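Local coordinates for protein carbohydrate kinase, FGGY (Rhodospirillum rubrum, PDB 3IFR) that probably phosphorylates the sugar D-xylulose at the expense of ATP, as a xylulokinase of the FGGY carbohydrate kinase family, at residues A[260-265]-A[405-410]; A[382-387]-A[418-423]; A[427-432]-A[465-470]. All blocks are in the same frame, centred on the assembly; numbering follows the deposited sequence.

Contact 1: residues A[260-265]-A[405-410]; sequences DVLLKF and FASDGG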
ATOM      1  N   ASP A 260       4.242  -2.864  15.866  1.00 19.71           N
ATOM      2  CA  ASP A 260       4.595  -1.648  15.151  1.00 20.49           C
ATOM      3  C   ASP A 260       3.477  -1.262  14.208  1.00 19.68           C
ATOM      4  O   ASP A 260       2.977  -2.106  13.491  1.00 21.55           O
ATOM      5  CB  ASP A 260       5.848  -1.870  14.296  1.00 21.55           C
ATOM      6  CG  ASP A 260       7.102  -1.991  15.127  1.00 20.86           C
ATOM      7  OD1 ASP A 260       6.987  -1.731  16.335  1.00 21.99           O
ATOM      8  OD2 ASP A 260       8.191  -2.316  14.578  1.00 20.31           O
ATOM      9  N   VAL A 261       3.134   0.023  14.164  1.00 19.27           N
ATOM     10  CA  VAL A 261       2.064   0.502  13.309  1.00 19.52           C
ATOM     11  C   VAL A 261       2.500   1.729  12.522  1.00 19.94           C
ATOM     12  O   VAL A 261       3.021   2.684  13.088  1.00 22.75           O
ATOM     13  CB  VAL A 261       0.814   0.889  14.139  1.00 19.16           C
ATOM     14  CG1 VAL A 261      -0.302   1.328  13.244  1.00 18.58           C
ATOM     15  CG2 VAL A 261       0.375  -0.262  15.053  1.00 17.62           C
ATOM     16  N   LEU A 262       2.274   1.710  11.218  1.00 19.69           N
ATOM     17  CA  LEU A 262       2.510   2.873  10.390  1.00 19.83           C
ATOM     18  C   LEU A 262       1.181   3.535  10.069  1.00 22.26           C
ATOM     19  O   LEU A 262       0.175   2.879   9.744  1.00 23.06           O
ATOM     20  CB  LEU A 262       3.259   2.492   9.097  1.00 20.47           C
ATOM     21  CG  LEU A 262       3.411   3.702   8.166  1.00 23.00           C
ATOM     22  CD1 LEU A 262       4.396   4.694   8.796  1.00 22.48           C
ATOM     23  CD2 LEU A 262       3.855   3.335   6.784  1.00 20.93           C
ATOM     24  N   LEU A 263       1.171   4.850  10.157  1.00 23.23           N
ATOM     25  CA  LEU A 263       0.004   5.610   9.786  1.00 22.19           C
ATOM     26  C   LEU A 263       0.423   6.532   8.670  1.00 23.91           C
ATOM     27  O   LEU A 263       1.223   7.442   8.892  1.00 24.78           O
ATOM     28  CB  LEU A 263      -0.433   6.454  10.961  1.00 25.11           C
ATOM     29  CG  LEU A 263      -1.429   5.971  11.995  1.00 26.51           C
ATOM     30  CD1 LEU A 263      -1.576   4.443  12.083  1.00 21.77           C
ATOM     31  CD2 LEU A 263      -0.974   6.607  13.264  1.00 21.81           C
ATOM     32  N   LYS A 264      -0.163   6.334   7.496  1.00 22.95           N
ATOM     33  CA  LYS A 264       0.295   6.959   6.263  1.00 26.81           C
ATOM     34  C   LYS A 264      -0.694   8.032   5.890  1.00 28.50           C
ATOM     35  O   LYS A 264      -1.812   7.726   5.464  1.00 28.84           O
ATOM     36  CB  LYS A 264       0.329   5.903   5.156  1.00 27.74           C
ATOM     37  CG  LYS A 264       1.378   6.113   4.089  1.00 34.93           C
ATOM     38  CD  LYS A 264       1.745   4.783   3.404  1.00 35.50           C
ATOM     39  CE  LYS A 264       2.740   5.001   2.254  1.00 36.23           C
ATOM     40  NZ  LYS A 264       2.368   6.197   1.438  1.00 40.76           N
ATOM     41  N   PHE A 265      -0.310   9.288   6.076  1.00 28.93           N
ATOM     42  CA  PHE A 265      -1.197  10.396   5.713  1.00 29.02           C
ATOM     43  C   PHE A 265      -1.024  10.829   4.251  1.00 28.02           C
ATOM     44  O   PHE A 265      -0.534  11.913   3.964  1.00 28.52           O
ATOM     45  CB  PHE A 265      -1.005  11.559   6.679  1.00 27.19           C
ATOM     46  CG  PHE A 265      -1.466  11.246   8.054  1.00 29.13           C
ATOM     47  CD1 PHE A 265      -2.740  11.604   8.463  1.00 27.85           C
ATOM     48  CD2 PHE A 265      -0.655  10.534   8.921  1.00 24.26           C
ATOM     49  CE1 PHE A 265      -3.165  11.291   9.716  1.00 25.71           C
ATOM     50  CE2 PHE A 265      -1.081  10.212  10.160  1.00 24.01           C
ATOM     51  CZ  PHE A 265      -2.325  10.575  10.563  1.00 27.34           C
ATOM     52  N   PHE A 405       3.967   5.083  14.100  1.00 21.04           N
ATOM     53  CA  PHE A 405       4.780   5.920  13.241  1.00 20.90           C
ATOM     54  C   PHE A 405       3.832   6.626  12.299  1.00 22.68           C
ATOM     55  O   PHE A 405       2.829   6.048  11.892  1.00 22.29           O
ATOM     56  CB  PHE A 405       5.788   5.064  12.451  1.00 19.23           C
ATOM     57  CG  PHE A 405       6.712   4.226  13.327  1.00 22.39           C
ATOM     58  CD1 PHE A 405       8.032   4.605  13.540  1.00 24.51           C
ATOM     59  CD2 PHE A 405       6.256   3.081  13.963  1.00 19.26           C
ATOM     60  CE1 PHE A 405       8.873   3.830  14.353  1.00 20.27           C
ATOM     61  CE2 PHE A 405       7.091   2.313  14.758  1.00 18.39           C
ATOM     62  CZ  PHE A 405       8.395   2.687  14.944  1.00 21.25           C
ATOM     63  N   ALA A 406       4.128   7.872  11.953  1.00 22.01           N
ATOM     64  CA  ALA A 406       3.390   8.496  10.874  1.00 21.70           C
ATOM     65  C   ALA A 406       4.349   8.930   9.770  1.00 25.01           C
ATOM     66  O   ALA A 406       5.491   9.302  10.017  1.00 25.89           O
ATOM     67  CB  ALA A 406       2.533   9.635  11.365  1.00 19.10           C
ATOM     68  N   SER A 407       3.881   8.837   8.541  1.00 24.22           N
ATOM     69  CA  SER A 407       4.677   9.210   7.389  1.00 27.71           C
ATOM     70  C   SER A 407       3.772   9.906   6.384  1.00 28.08           C
ATOM     71  O   SER A 407       2.558  10.042   6.606  1.00 29.77           O
ATOM     72  CB  SER A 407       5.257   7.975   6.733  1.00 28.15           C
ATOM     73  OG  SER A 407       4.242   7.358   5.974  1.00 28.97           O
ATOM     74  N   ASP A 408       4.377  10.348   5.289  1.00 28.96           N
ATOM     75  CA  ASP A 408       3.677  11.030   4.204  1.00 28.64           C
ATOM     76  C   ASP A 408       3.274  12.459   4.521  1.00 29.37           C
ATOM     77  O   ASP A 408       3.584  12.997   5.597  1.00 29.89           O
ATOM     78  CB  ASP A 408       2.440  10.252   3.760  1.00 30.92           C
ATOM     79  CG  ASP A 408       2.243  10.299   2.257  1.00 34.75           C
ATOM     80  OD1 ASP A 408       2.375  11.392   1.657  1.00 31.76           O
ATOM     81  OD2 ASP A 408       1.988   9.224   1.670  1.00 36.96           O
ATOM     82  N   GLY A 409       2.535  13.036   3.577  1.00 29.29           N
ATOM     83  CA  GLY A 409       2.238  14.453   3.525  1.00 31.25           C
ATOM     84  C   GLY A 409       1.643  15.077   4.768  1.00 32.18           C
ATOM     85  O   GLY A 409       2.007  16.177   5.125  1.00 33.02           O
ATOM     86  N   GLY A 410       0.722  14.386   5.424  1.00 31.48           N
ATOM     87  CA  GLY A 410       0.042  14.969   6.565  1.00 29.58           C
ATOM     88  C   GLY A 410       0.997  15.241   7.715  1.00 29.91           C
ATOM     89  O   GLY A 410       0.712  16.086   8.582  1.00 28.35           O
TER

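Contact 2: residues A[382-387]-A[418-423]; sequences AVALAF and GIMADV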
ATOM      1  N   ALA A 382     -11.797  14.173  12.662  1.00 24.47           N
ATOM      2  CA  ALA A 382     -12.488  13.018  12.091  1.00 24.00           C
ATOM      3  C   ALA A 382     -11.491  12.031  11.429  1.00 23.57           C
ATOM      4  O   ALA A 382     -11.572  10.819  11.632  1.00 22.87           O
ATOM      5  CB  ALA A 382     -13.618  13.445  11.118  1.00 20.68           C
ATOM      6  N   VAL A 383     -10.547  12.533  10.651  1.00 21.82           N
ATOM      7  CA  VAL A 383      -9.615  11.617  10.011  1.00 23.03           C
ATOM      8  C   VAL A 383      -8.855  10.857  11.070  1.00 22.93           C
ATOM      9  O   VAL A 383      -8.717   9.638  10.968  1.00 25.40           O
ATOM     10  CB  VAL A 383      -8.667  12.323   9.013  1.00 23.58           C
ATOM     11  CG1 VAL A 383      -7.429  11.477   8.701  1.00 23.16           C
ATOM     12  CG2 VAL A 383      -9.422  12.629   7.770  1.00 21.89           C
ATOM     13  N   ALA A 384      -8.383  11.568  12.093  1.00 23.18           N
ATOM     14  CA  ALA A 384      -7.695  10.941  13.240  1.00 24.14           C
ATOM     15  C   ALA A 384      -8.547   9.847  13.831  1.00 24.04           C
ATOM     16  O   ALA A 384      -8.084   8.738  14.083  1.00 22.54           O
ATOM     17  CB  ALA A 384      -7.411  11.960  14.317  1.00 22.73           C
ATOM     18  N   LEU A 385      -9.802  10.190  14.065  1.00 22.68           N
ATOM     19  CA  LEU A 385     -10.757   9.280  14.658  1.00 23.95           C
ATOM     20  C   LEU A 385     -10.955   7.999  13.873  1.00 22.99           C
ATOM     21  O   LEU A 385     -11.132   6.919  14.463  1.00 24.33           O
ATOM     22  CB  LEU A 385     -12.095   9.980  14.767  1.00 24.77           C
ATOM     23  CG  LEU A 385     -12.587  10.394  16.141  1.00 23.25           C
ATOM     24  CD1 LEU A 385     -11.504  10.339  17.205  1.00 21.75           C
ATOM     25  CD2 LEU A 385     -13.189  11.775  15.959  1.00 23.61           C
ATOM     26  N   ALA A 386     -10.952   8.114  12.555  1.00 20.43           N
ATOM     27  CA  ALA A 386     -11.065   6.933  11.698  1.00 24.17           C
ATOM     28  C   ALA A 386      -9.812   6.090  11.835  1.00 25.90           C
ATOM     29  O   ALA A 386      -9.878   4.861  11.776  1.00 25.05           O
ATOM     30  CB  ALA A 386     -11.277   7.300  10.244  1.00 20.64           C
ATOM     31  N   PHE A 387      -8.670   6.754  11.978  1.00 21.33           N
ATOM     32  CA  PHE A 387      -7.433   6.036  12.224  1.00 25.46           C
ATOM     33  C   PHE A 387      -7.519   5.293  13.558  1.00 20.00           C
ATOM     34  O   PHE A 387      -7.128   4.147  13.668  1.00 19.34           O
ATOM     35  CB  PHE A 387      -6.224   6.988  12.191  1.00 22.82           C
ATOM     36  CG  PHE A 387      -5.558   7.054  10.856  1.00 26.01           C
ATOM     37  CD1 PHE A 387      -5.036   5.918  10.287  1.00 21.96           C
ATOM     38  CD2 PHE A 387      -5.468   8.259  10.154  1.00 27.78           C
ATOM     39  CE1 PHE A 387      -4.417   5.960   9.060  1.00 25.62           C
ATOM     40  CE2 PHE A 387      -4.840   8.305   8.920  1.00 27.05           C
ATOM     41  CZ  PHE A 387      -4.311   7.144   8.379  1.00 27.29           C
ATOM     42  N   GLY A 418      -0.375  16.600  16.268  1.00 21.62           N
ATOM     43  CA  GLY A 418      -0.743  16.811  17.658  1.00 19.59           C
ATOM     44  C   GLY A 418      -2.119  16.221  17.859  1.00 21.33           C
ATOM     45  O   GLY A 418      -2.367  15.463  18.806  1.00 20.97           O
ATOM     46  N   ILE A 419      -3.026  16.514  16.931  1.00 21.06           N
ATOM     47  CA  ILE A 419      -4.372  15.969  17.038  1.00 18.72           C
ATOM     48  C   ILE A 419      -4.336  14.449  17.009  1.00 19.73           C
ATOM     49  O   ILE A 419      -4.996  13.786  17.805  1.00 18.91           O
ATOM     50  CB  ILE A 419      -5.286  16.531  15.933  1.00 22.36           C
ATOM     51  CG1 ILE A 419      -5.664  17.987  16.268  1.00 21.06           C
ATOM     52  CG2 ILE A 419      -6.522  15.599  15.653  1.00 14.73           C
ATOM     53  CD1 ILE A 419      -6.184  18.732  15.060  1.00 19.24           C
HETATM   54  N   MSE A 420      -3.587  13.882  16.071  1.00 20.14           N
HETATM   55  CA  MSE A 420      -3.519  12.428  15.974  1.00 20.70           C
HETATM   56  C   MSE A 420      -3.069  11.783  17.285  1.00 20.73           C
HETATM   57  O   MSE A 420      -3.679  10.821  17.744  1.00 21.11           O
HETATM   58  CB  MSE A 420      -2.547  12.014  14.878  1.00 22.65           C
HETATM   59  CG  MSE A 420      -2.447  10.497  14.690  1.00 23.67           C
HETATM   60 SE   MSE A 420      -4.071   9.812  13.781  1.00 40.20          SE
HETATM   61  CE  MSE A 420      -4.855   8.770  15.296  1.00 20.47           C
ATOM     62  N   ALA A 421      -1.989  12.319  17.878  1.00 18.64           N
ATOM     63  CA  ALA A 421      -1.457  11.766  19.091  1.00 18.65           C
ATOM     64  C   ALA A 421      -2.431  11.909  20.245  1.00 19.18           C
ATOM     65  O   ALA A 421      -2.600  10.959  21.023  1.00 17.98           O
ATOM     66  CB  ALA A 421      -0.135  12.397  19.430  1.00 21.21           C
ATOM     67  N   ASP A 422      -3.051  13.088  20.366  1.00 18.17           N
ATOM     68  CA  ASP A 422      -4.012  13.326  21.456  1.00 23.14           C
ATOM     69  C   ASP A 422      -5.249  12.424  21.349  1.00 22.39           C
ATOM     70  O   ASP A 422      -5.952  12.168  22.352  1.00 20.89           O
ATOM     71  CB  ASP A 422      -4.488  14.779  21.513  1.00 24.02           C
ATOM     72  CG  ASP A 422      -3.425  15.739  22.031  1.00 25.44           C
ATOM     73  OD1 ASP A 422      -2.478  15.280  22.697  1.00 24.08           O
ATOM     74  OD2 ASP A 422      -3.557  16.962  21.755  1.00 26.08           O
ATOM     75  N   VAL A 423      -5.509  11.943  20.143  1.00 19.58           N
ATOM     76  CA  VAL A 423      -6.704  11.111  19.921  1.00 23.05           C
ATOM     77  C   VAL A 423      -6.351   9.646  20.180  1.00 22.86           C
ATOM     78  O   VAL A 423      -7.129   8.847  20.731  1.00 18.84           O
ATOM     79  CB  VAL A 423      -7.212  11.260  18.481  1.00 19.40           C
ATOM     80  CG1 VAL A 423      -7.937  10.006  18.043  1.00 19.44           C
ATOM     81  CG2 VAL A 423      -8.067  12.531  18.346  1.00 20.53           C
TER

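Contact 3: residues A[427-432]-A[465-470]; sequences PVQLLA and GEKITP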
ATOM      1  N   PRO A 427       2.382   7.848  21.914  1.00 20.49           N
ATOM      2  CA  PRO A 427       3.355   8.670  21.194  1.00 18.92           C
ATOM      3  C   PRO A 427       3.368   8.333  19.708  1.00 18.52           C
ATOM      4  O   PRO A 427       3.199   7.158  19.372  1.00 17.62           O
ATOM      5  CB  PRO A 427       4.688   8.277  21.862  1.00 22.81           C
ATOM      6  CG  PRO A 427       4.291   7.813  23.251  1.00 18.55           C
ATOM      7  CD  PRO A 427       3.010   7.063  22.990  1.00 20.02           C
ATOM      8  N   VAL A 428       3.522   9.329  18.835  1.00 15.11           N
ATOM      9  CA  VAL A 428       3.548   9.049  17.411  1.00 16.79           C
ATOM     10  C   VAL A 428       4.908   9.463  16.846  1.00 18.21           C
ATOM     11  O   VAL A 428       5.277  10.627  16.943  1.00 19.47           O
ATOM     12  CB  VAL A 428       2.420   9.798  16.635  1.00 15.90           C
ATOM     13  CG1 VAL A 428       2.568   9.559  15.167  1.00 16.76           C
ATOM     14  CG2 VAL A 428       0.994   9.424  17.116  1.00 15.72           C
ATOM     15  N   GLN A 429       5.659   8.538  16.262  1.00 17.34           N
ATOM     16  CA  GLN A 429       6.959   8.898  15.674  1.00 19.00           C
ATOM     17  C   GLN A 429       6.799   9.335  14.219  1.00 21.04           C
ATOM     18  O   GLN A 429       6.489   8.507  13.362  1.00 21.16           O
ATOM     19  CB  GLN A 429       7.922   7.713  15.731  1.00 21.12           C
ATOM     20  CG  GLN A 429       9.260   7.951  14.966  1.00 24.66           C
ATOM     21  CD  GLN A 429      10.163   8.956  15.680  1.00 24.82           C
ATOM     22  OE1 GLN A 429      10.810   8.618  16.678  1.00 24.51           O
ATOM     23  NE2 GLN A 429      10.189  10.202  15.180  1.00 22.52           N
ATOM     24  N   LEU A 430       6.989  10.625  13.944  1.00 19.79           N
ATOM     25  CA  LEU A 430       6.905  11.150  12.583  1.00 22.53           C
ATOM     26  C   LEU A 430       8.195  10.803  11.826  1.00 25.78           C
ATOM     27  O   LEU A 430       9.272  10.714  12.427  1.00 26.50           O
ATOM     28  CB  LEU A 430       6.722  12.669  12.577  1.00 21.91           C
ATOM     29  CG  LEU A 430       5.479  13.282  13.212  1.00 24.63           C
ATOM     30  CD1 LEU A 430       5.409  14.812  12.874  1.00 18.52           C
ATOM     31  CD2 LEU A 430       4.199  12.514  12.749  1.00 21.50           C
ATOM     32  N   LEU A 431       8.068  10.586  10.522  1.00 23.21           N
ATOM     33  CA  LEU A 431       9.214  10.309   9.668  1.00 29.69           C
ATOM     34  C   LEU A 431       8.898  10.705   8.230  1.00 27.53           C
ATOM     35  O   LEU A 431       7.736  10.851   7.834  1.00 26.22           O
ATOM     36  CB  LEU A 431       9.581   8.834   9.720  1.00 29.80           C
ATOM     37  CG  LEU A 431       8.489   7.963   9.109  1.00 27.32           C
ATOM     38  CD1 LEU A 431       8.981   7.348   7.813  1.00 27.98           C
ATOM     39  CD2 LEU A 431       8.076   6.863  10.079  1.00 28.46           C
ATOM     40  N   ALA A 432       9.940  10.916   7.451  1.00 29.18           N
ATOM     41  CA  ALA A 432       9.747  11.173   6.031  1.00 33.79           C
ATOM     42  C   ALA A 432      10.373  10.033   5.252  1.00 33.88           C
ATOM     43  O   ALA A 432      11.489   9.593   5.549  1.00 36.95           O
ATOM     44  CB  ALA A 432      10.375  12.498   5.636  1.00 31.01           C
ATOM     45  N   GLY A 465      11.874  11.766  12.320  1.00 29.25           N
ATOM     46  CA  GLY A 465      11.766  13.111  12.812  1.00 25.40           C
ATOM     47  C   GLY A 465      11.244  13.252  14.196  1.00 22.43           C
ATOM     48  O   GLY A 465      11.669  12.587  15.065  1.00 29.60           O
ATOM     49  N   GLU A 466      10.336  14.164  14.392  1.00 21.13           N
ATOM     50  CA  GLU A 466       9.863  14.448  15.723  1.00 20.04           C
ATOM     51  C   GLU A 466       8.940  13.358  16.252  1.00 20.21           C
ATOM     52  O   GLU A 466       8.011  12.927  15.558  1.00 19.44           O
ATOM     53  CB  GLU A 466       9.171  15.801  15.758  1.00 19.68           C
ATOM     54  CG  GLU A 466       8.552  16.135  17.097  1.00 19.01           C
ATOM     55  CD  GLU A 466       7.882  17.523  17.117  1.00 21.13           C
ATOM     56  OE1 GLU A 466       7.809  18.190  16.075  1.00 25.74           O
ATOM     57  OE2 GLU A 466       7.364  17.927  18.168  1.00 23.51           O
ATOM     58  N   LYS A 467       9.175  12.948  17.495  1.00 15.99           N
ATOM     59  CA  LYS A 467       8.278  12.049  18.183  1.00 17.60           C
ATOM     60  C   LYS A 467       7.331  12.859  19.033  1.00 16.60           C
ATOM     61  O   LYS A 467       7.749  13.549  19.924  1.00 13.31           O
ATOM     62  CB  LYS A 467       9.059  11.041  19.042  1.00 17.09           C
ATOM     63  CG  LYS A 467       8.204  10.064  19.812  1.00 15.57           C
ATOM     64  CD  LYS A 467       9.022   8.868  20.308  1.00 12.99           C
ATOM     65  CE  LYS A 467       8.210   7.981  21.173  1.00 13.63           C
ATOM     66  NZ  LYS A 467       8.844   6.658  21.436  1.00 15.86           N
ATOM     67  N   ILE A 468       6.039  12.760  18.768  1.00 17.40           N
ATOM     68  CA  ILE A 468       5.122  13.679  19.417  1.00 18.68           C
ATOM     69  C   ILE A 468       4.446  12.990  20.573  1.00 16.39           C
ATOM     70  O   ILE A 468       3.959  11.912  20.381  1.00 17.79           O
ATOM     71  CB  ILE A 468       4.035  14.165  18.414  1.00 19.60           C
ATOM     72  CG1 ILE A 468       4.658  15.071  17.354  1.00 17.96           C
ATOM     73  CG2 ILE A 468       2.916  14.872  19.156  1.00 17.65           C
ATOM     74  CD1 ILE A 468       3.668  15.533  16.334  1.00 19.11           C
ATOM     75  N   THR A 469       4.436  13.564  21.780  1.00 18.00           N
ATOM     76  CA  THR A 469       3.688  12.912  22.876  1.00 18.63           C
ATOM     77  C   THR A 469       2.268  13.482  23.059  1.00 16.37           C
ATOM     78  O   THR A 469       2.022  14.675  22.925  1.00 14.40           O
ATOM     79  CB  THR A 469       4.398  12.952  24.260  1.00 21.29           C
ATOM     80  OG1 THR A 469       4.614  14.319  24.646  1.00 26.08           O
ATOM     81  CG2 THR A 469       5.683  12.193  24.260  1.00 21.77           C
ATOM     82  N   PRO A 470       1.333  12.611  23.376  1.00 16.81           N
ATOM     83  CA  PRO A 470      -0.030  13.101  23.552  1.00 19.58           C
ATOM     84  C   PRO A 470      -0.128  13.975  24.818  1.00 24.11           C
ATOM     85  O   PRO A 470       0.708  13.919  25.715  1.00 24.75           O
ATOM     86  CB  PRO A 470      -0.835  11.819  23.744  1.00 20.71           C
ATOM     87  CG  PRO A 470       0.096  10.676  23.255  1.00 18.91           C
ATOM     88  CD  PRO A 470       1.458  11.156  23.530  1.00 17.91           C
TER
HETATM   89  O   HOH W   1      12.689  10.695  17.819  1.00 33.97           O

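Contact 1: residues A[260-265]-A[405-410]
The carbonyl oxygen of Phe-405 accepts a hydrogen bond from Leu-263 N of the neighbouring strand at 2.7 Å, and the CA-H of Leu-262 makes a weaker C-H...O contact with it. This is one rung of a parallel strand pair in the mixed sheet of the C-terminal half of the actin-like ATPase fold, and the ladder climbs in the alternating parallel manner. Phe-405 N reaches Val-261 O, Ser-407 N reaches Leu-263 O, and Phe-265 N reaches Ser-407 O. Beyond the last rung the 405-410 chain turns into a 3-10 segment, and Gly-410 N returns to Phe-265 O at 3.1 Å, in the carbonyl plane on a lone pair. In relatives of this clan such a glycine-rich turn lies near the nucleotide, which may also be so here. With CG anti to the carbonyl carbon (chi1 -57°), Phe-405 turns the edge of its ring to Val-261 O, 3.4 Å from CD2. Ala-406 is small enough to sit at the edge of the Phe-265 ring, whose CE2 is 3.9 Å from Ala-406 CB. Lys-264 runs out over Ser-407, bends at its last torsion and brings NZ to 3.1 Å from Asp-408 OD2, a salt bridge made on the anti side of the carboxylate. With an alanine in place of Asp-408 the Lys-264 ammonium would probably lose this charged mate and the end of its chain be less firmly placed. Gly-410 suits its tight spot, since a beta carbon there would stand only 2.5 Å from Phe-265 CB.

Contact 2: residues A[382-387]-A[418-423]
The methyl of Ala-384 sits among three side chains of the 418-423 helix: its CB is 4.0 Å from Ile-419 CG2, equally close to Met-420 SE, and touches Val-423 CG2 as well. Met-420, modelled as selenomethionine, sends CG anti to its backbone N (chi1 -179°) and then bends twice. This carries SE over Ala-384 and CE to 3.4 Å from Ala-384 O and 3.8 Å from Phe-387 CB. The selenium makes an oblique Met-aromatic contact with the Phe-387 ring, 5.0 Å from its centroid. On the other flank Leu-385 CD1 swings back to meet Val-423 CG1 at 3.7 Å, the two side chains crossing at about a right angle. Alanine suits the centre of this largely apolar interface, where its small side chain allows two helix axes to pass 9.1 Å apart at a crossing angle of -42°, while the flexible methionine packs alongside it. Outside this shell, Tyr-478 and Leu-481 of helix 475-496 press on Val-423, Ile-419 and Leu-385. Toward the interior, Phe-387 rests on Leu-263 and Phe-265, and Met-420 on Phe-265, so helices 372-397 and 414-424 both lie against strand 260-265 of the C-terminal sheet.

Contact 3: residues A[427-432]-A[465-470]
Val-428 and Ile-468 form a hydrogen-bonded antiparallel pair, each N giving to the other's O: Val-428 N to Ile-468 O at 3.0 Å, and Ile-468 N to Val-428 O in a nearly straight bond (172° at the hydrogen). Leu-430 divides its bonds between two residues. Its N donates to Glu-466 O, whereas its O accepts from Gly-465 N at 2.8 Å, so two residues of the outer strand face one of its neighbour, a beta bulge. A second donor, the side-chain NE2 of Gln-429, also reaches Leu-430 O, at 2.9 Å.

The same NE2 donates to Gly-465 O at 2.8 Å, coming from above that carbonyl plane, 71° out of it and off the lone pairs. A chain that starts anti to the backbone N (chi1 173°) and folds at chi2 brings the amide there, and a glutamine has both length and donors for the task. Its OE1 takes a hydrogen from water 1 at 3.0 Å, and that water also bonds weakly to Gly-465 O.

The two strands are neighbours at one margin of the C-terminal sheet of the actin-like ATPase fold, where 463-468 is the outermost strand and runs against 428-432.

Nonpolar contacts differ between the faces. Leu-430 CD1 meets Ile-468 CD1 at 3.9 Å; these branched side chains suit the face turned to helix 414-424, where Met-417 touches both. On the Gln-429 face, Lys-467 lies extended and crosses Gln-429 at about a right angle, its CB against the amide, 3.8 Å from Gln-429 OE1, and its CE 3.6 Å from Pro-427 CB.

Contacts 1 and 3 belong to one sheet: Ala-406 N and O probably bond to Gln-429 O and Leu-431 N, so strand 403-407 joins them. Contact 1 is buried and parallel within that sheet and keeps its one salt bridge at its partly exposed end, while contact 3 is antiparallel at the exposed margin, with a glutamine amide and a water. Contact 2, also buried, is mainly apolar packing between helices against the sheet. It meets contact 1 where Phe-387 CE2 comes within 3.5 Å of Phe-265 CE1, and contact 3 where Ala-421 touches Val-428, Ile-468 and Pro-470. Helix 414-424 connects the parallel strands 403-407 and 428-432, a beta-alpha-beta crossover linking all three contacts.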